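Local coordinates for protein transcriptional regulator, TetR family (Vibrio parahaemolyticus, PDB 3HE0) that probably binds regulatory DNA through an N-terminal helix-turn-helix and controls transcription, as TetR-family regulators do, at residues A[84-96]-A[182-194]. Residues are numbered along the deposited sequence; the frame is centred on the assembly and turned at random.
Sequences LKERYRTMWLNIW and LEAAIEASWDAII. Unlike the reference sequence in segment 84-96: Arg87 (reference Cys).
Trp190 turns the edge of its six-membered ring onto one face of Tyr88, an edge-to-face pair with planes at 60° and centroids 5.2 Å apart. One face of the Trp190 indole carries the extended chain of Lys85, whose CG stands 3.9 Å from the centroid of the six-membered ring as a CH-pi contact, while NZ makes an off-centre cation-pi contact with the five-membered ring; the opposite face is covered by Ile194 CG2. Long and flexible, lysine suits this place because its methylenes can lie on the indole while its ammonium goes on to Glu187 OE1, 2.8 Å from NZ. Ser189 OG lies in the plane of the Tyr88 ring at its edge and accepts from Tyr88 OH over 2.6 Å; small enough for this buried place, serine in turn donates a hydrogen bond to Ile186 O. With CG anti to the backbone N, Trp92 reaches across to the second helix, and the slim, branched Ile186 lays CG1 over its face, 3.7 Å from the centroid of the six-membered ring. Leu182 is shared: CD1 stands over one face of Trp96, 3.4 Å from the centroid of its six-membered ring, and also meets the edge of Trp92. Tyr88, Trp92 and Ile186 pack as knobs into holes where the helices cross at 120° within the C-terminal, TetR-like domain; helix 182-193 also packs on the second subunit, where Ala192 meets Ala192 of that subunit. Beside these apolar contacts Arg89, bent at chi3, grips Glu183 side-on, its planar group offering NE to OE1 at 3.0 Å and NH1 to OE2 in a nearly straight bond (178°). NH1 also bridges to Glu187 OE2, so Arg89 and Lys85 together probably offset the repulsion between the two adjacent carboxylates.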
# COMPACT_ATOMS: atom_id res chain seq x y z
N LEU A 84 -11.04 6.96 23.92
CA LEU A 84 -10.12 6.24 23.05
C LEU A 84 -10.77 5.97 21.71
O LEU A 84 -10.24 6.34 20.67
CB LEU A 84 -9.69 4.90 23.66
CG LEU A 84 -8.47 4.85 24.58
CD1 LEU A 84 -8.14 3.41 24.79
CD2 LEU A 84 -7.28 5.58 24.03
N LYS A 85 -11.94 5.33 21.75
CA LYS A 85 -12.59 4.85 20.53
C LYS A 85 -12.96 5.98 19.58
O LYS A 85 -12.99 5.78 18.37
CB LYS A 85 -13.80 3.99 20.84
CG LYS A 85 -14.32 3.18 19.63
CD LYS A 85 -15.20 2.03 20.11
CE LYS A 85 -15.92 1.30 19.00
NZ LYS A 85 -16.58 0.11 19.57
N GLU A 86 -13.20 7.16 20.11
CA GLU A 86 -13.59 8.29 19.30
C GLU A 86 -12.37 8.89 18.65
O GLU A 86 -12.43 9.32 17.50
CB GLU A 86 -14.31 9.35 20.16
CG GLU A 86 -14.72 10.60 19.38
CD GLU A 86 -15.40 10.26 18.02
OE1 GLU A 86 -16.24 9.31 17.93
OE2 GLU A 86 -15.05 10.93 17.01
N ARG A 87 -11.27 8.96 19.40
CA ARG A 87 -10.01 9.34 18.76
C ARG A 87 -9.68 8.35 17.63
O ARG A 87 -9.28 8.75 16.55
CB ARG A 87 -8.87 9.38 19.78
CG ARG A 87 -8.97 10.52 20.77
CD ARG A 87 -7.74 10.57 21.63
NE ARG A 87 -7.98 9.92 22.90
CZ ARG A 87 -7.04 9.39 23.68
NH1 ARG A 87 -7.39 8.82 24.82
NH2 ARG A 87 -5.76 9.41 23.34
N TYR A 88 -9.87 7.07 17.89
CA TYR A 88 -9.61 6.05 16.88
C TYR A 88 -10.47 6.30 15.64
O TYR A 88 -9.96 6.36 14.52
CB TYR A 88 -9.84 4.64 17.45
CG TYR A 88 -9.64 3.56 16.42
CD1 TYR A 88 -8.38 3.07 16.13
CD2 TYR A 88 -10.71 3.05 15.70
CE1 TYR A 88 -8.20 2.08 15.15
CE2 TYR A 88 -10.53 2.04 14.74
CZ TYR A 88 -9.28 1.58 14.47
OH TYR A 88 -9.10 0.60 13.52
N ARG A 89 -11.78 6.50 15.85
CA ARG A 89 -12.71 6.70 14.75
C ARG A 89 -12.35 7.93 13.95
O ARG A 89 -12.45 7.93 12.71
CB ARG A 89 -14.16 6.80 15.25
CG ARG A 89 -15.22 6.96 14.13
CD ARG A 89 -16.68 7.03 14.65
NE ARG A 89 -17.14 5.71 15.04
CZ ARG A 89 -17.13 5.23 16.29
NH1 ARG A 89 -17.57 4.00 16.51
NH2 ARG A 89 -16.70 5.98 17.31
N THR A 90 -11.97 9.01 14.63
CA THR A 90 -11.65 10.24 13.93
C THR A 90 -10.49 10.03 12.96
O THR A 90 -10.59 10.35 11.77
CB THR A 90 -11.31 11.40 14.93
OG1 THR A 90 -12.39 11.56 15.85
CG2 THR A 90 -11.10 12.72 14.21
N MSE A 91 -9.40 9.49 13.46
CA MSE A 91 -8.21 9.27 12.66
C MSE A 91 -8.50 8.28 11.54
O MSE A 91 -8.03 8.46 10.42
CB MSE A 91 -7.06 8.76 13.53
CG MSE A 91 -6.52 9.81 14.47
SE MSE A 91 -5.18 9.08 15.67
CE MSE A 91 -4.69 10.73 16.59
N TRP A 92 -9.27 7.24 11.85
CA TRP A 92 -9.60 6.22 10.85
C TRP A 92 -10.30 6.90 9.68
O TRP A 92 -9.98 6.66 8.53
CB TRP A 92 -10.50 5.14 11.48
CG TRP A 92 -10.59 3.88 10.72
CD1 TRP A 92 -10.01 2.67 11.03
CD2 TRP A 92 -11.34 3.65 9.52
NE1 TRP A 92 -10.35 1.73 10.10
CE2 TRP A 92 -11.17 2.31 9.16
CE3 TRP A 92 -12.16 4.46 8.73
CZ2 TRP A 92 -11.75 1.77 8.04
CZ3 TRP A 92 -12.74 3.91 7.62
CH2 TRP A 92 -12.54 2.58 7.28
N LEU A 93 -11.25 7.78 9.99
CA LEU A 93 -12.02 8.49 8.96
C LEU A 93 -11.19 9.56 8.25
O LEU A 93 -11.36 9.79 7.06
CB LEU A 93 -13.28 9.13 9.56
CG LEU A 93 -14.43 8.15 9.82
CD1 LEU A 93 -15.59 8.85 10.53
CD2 LEU A 93 -14.92 7.50 8.52
N ASN A 94 -10.30 10.21 8.97
CA ASN A 94 -9.33 11.09 8.29
C ASN A 94 -8.51 10.28 7.28
O ASN A 94 -8.21 10.76 6.17
CB ASN A 94 -8.38 11.78 9.29
CG ASN A 94 -9.07 12.82 10.17
OD1 ASN A 94 -10.10 13.35 9.80
ND2 ASN A 94 -8.49 13.12 11.34
N ILE A 95 -8.12 9.07 7.64
CA ILE A 95 -7.32 8.27 6.72
C ILE A 95 -8.18 7.97 5.49
O ILE A 95 -7.70 8.07 4.38
CB ILE A 95 -6.75 6.97 7.35
CG1 ILE A 95 -5.66 7.29 8.36
CG2 ILE A 95 -6.17 6.02 6.25
CD1 ILE A 95 -5.36 6.11 9.33
N TRP A 96 -9.44 7.61 5.70
CA TRP A 96 -10.33 7.25 4.61
C TRP A 96 -10.47 8.41 3.64
O TRP A 96 -10.46 8.23 2.42
CB TRP A 96 -11.71 6.90 5.19
CG TRP A 96 -12.73 6.51 4.21
CD1 TRP A 96 -13.68 7.30 3.68
CD2 TRP A 96 -12.95 5.21 3.69
NE1 TRP A 96 -14.47 6.58 2.82
CE2 TRP A 96 -14.04 5.28 2.82
CE3 TRP A 96 -12.32 3.98 3.88
CZ2 TRP A 96 -14.51 4.19 2.11
CZ3 TRP A 96 -12.79 2.89 3.18
CH2 TRP A 96 -13.88 3.00 2.31
N LEU A 182 -19.33 1.20 6.32
CA LEU A 182 -18.12 1.87 6.78
C LEU A 182 -17.94 1.76 8.30
O LEU A 182 -16.82 1.46 8.81
CB LEU A 182 -18.17 3.33 6.35
CG LEU A 182 -16.84 4.07 6.17
CD1 LEU A 182 -15.92 3.32 5.23
CD2 LEU A 182 -17.12 5.46 5.64
N GLU A 183 -19.01 2.01 9.04
CA GLU A 183 -18.95 1.86 10.50
C GLU A 183 -18.65 0.40 10.85
O GLU A 183 -17.91 0.15 11.80
CB GLU A 183 -20.24 2.34 11.18
CG GLU A 183 -20.26 2.22 12.73
CD GLU A 183 -19.11 2.95 13.43
OE1 GLU A 183 -18.80 4.11 13.06
OE2 GLU A 183 -18.51 2.35 14.37
N ALA A 184 -19.15 -0.55 10.05
CA ALA A 184 -18.85 -1.96 10.30
C ALA A 184 -17.37 -2.22 10.08
O ALA A 184 -16.75 -2.94 10.87
CB ALA A 184 -19.69 -2.90 9.44
N ALA A 185 -16.80 -1.61 9.05
CA ALA A 185 -15.34 -1.69 8.84
C ALA A 185 -14.53 -1.08 9.99
O ALA A 185 -13.51 -1.67 10.41
CB ALA A 185 -14.93 -1.06 7.51
N ILE A 186 -14.95 0.08 10.49
CA ILE A 186 -14.25 0.72 11.61
C ILE A 186 -14.27 -0.20 12.83
O ILE A 186 -13.24 -0.44 13.48
CB ILE A 186 -14.87 2.08 11.99
CG1 ILE A 186 -14.69 3.13 10.87
CG2 ILE A 186 -14.30 2.56 13.30
CD1 ILE A 186 -15.62 4.43 11.01
N GLU A 187 -15.45 -0.77 13.09
CA GLU A 187 -15.60 -1.65 14.23
C GLU A 187 -14.77 -2.91 14.11
O GLU A 187 -14.22 -3.38 15.12
CB GLU A 187 -17.06 -2.04 14.45
CG GLU A 187 -17.91 -0.87 14.93
CD GLU A 187 -17.60 -0.44 16.37
OE1 GLU A 187 -16.87 -1.17 17.10
OE2 GLU A 187 -18.14 0.63 16.76
N ALA A 188 -14.68 -3.47 12.90
CA ALA A 188 -13.94 -4.70 12.69
C ALA A 188 -12.44 -4.48 12.93
O ALA A 188 -11.74 -5.34 13.51
CB ALA A 188 -14.20 -5.29 11.30
N SER A 189 -11.94 -3.34 12.45
CA SER A 189 -10.54 -2.99 12.64
C SER A 189 -10.23 -2.74 14.12
O SER A 189 -9.16 -3.11 14.59
CB SER A 189 -10.12 -1.82 11.73
OG SER A 189 -10.80 -0.62 12.02
N TRP A 190 -11.16 -2.15 14.86
CA TRP A 190 -11.04 -1.99 16.31
C TRP A 190 -10.91 -3.38 16.97
O TRP A 190 -10.08 -3.56 17.86
CB TRP A 190 -12.28 -1.27 16.82
CG TRP A 190 -12.37 -1.02 18.25
CD1 TRP A 190 -13.18 -1.67 19.13
CD2 TRP A 190 -11.72 0.03 19.00
NE1 TRP A 190 -13.06 -1.13 20.37
CE2 TRP A 190 -12.16 -0.10 20.33
CE3 TRP A 190 -10.80 1.01 18.68
CZ2 TRP A 190 -11.72 0.75 21.35
CZ3 TRP A 190 -10.34 1.87 19.70
CH2 TRP A 190 -10.81 1.73 21.01
N ASP A 191 -11.68 -4.36 16.49
CA ASP A 191 -11.55 -5.74 16.98
C ASP A 191 -10.13 -6.27 16.85
O ASP A 191 -9.69 -7.08 17.68
CB ASP A 191 -12.48 -6.69 16.22
CG ASP A 191 -13.92 -6.61 16.69
OD1 ASP A 191 -14.13 -6.07 17.80
OD2 ASP A 191 -14.83 -7.13 15.96
N ALA A 192 -9.43 -5.87 15.79
CA ALA A 192 -8.07 -6.35 15.57
C ALA A 192 -7.16 -5.90 16.72
O ALA A 192 -6.32 -6.64 17.13
CB ALA A 192 -7.51 -5.87 14.21
N ILE A 193 -7.37 -4.70 17.25
CA ILE A 193 -6.43 -4.13 18.21
C ILE A 193 -6.86 -4.24 19.67
O ILE A 193 -6.02 -4.14 20.57
CB ILE A 193 -6.01 -2.68 17.84
CG1 ILE A 193 -7.22 -1.76 17.83
CG2 ILE A 193 -5.21 -2.70 16.49
CD1 ILE A 193 -6.87 -0.23 17.66
N ILE A 194 -8.14 -4.50 19.92
CA ILE A 194 -8.58 -4.67 21.31
C ILE A 194 -8.39 -6.13 21.77
O ILE A 194 -8.31 -7.08 20.95
CB ILE A 194 -10.03 -4.17 21.56
CG1 ILE A 194 -11.07 -5.03 20.83
CG2 ILE A 194 -10.17 -2.69 21.18
CD1 ILE A 194 -12.50 -4.87 21.44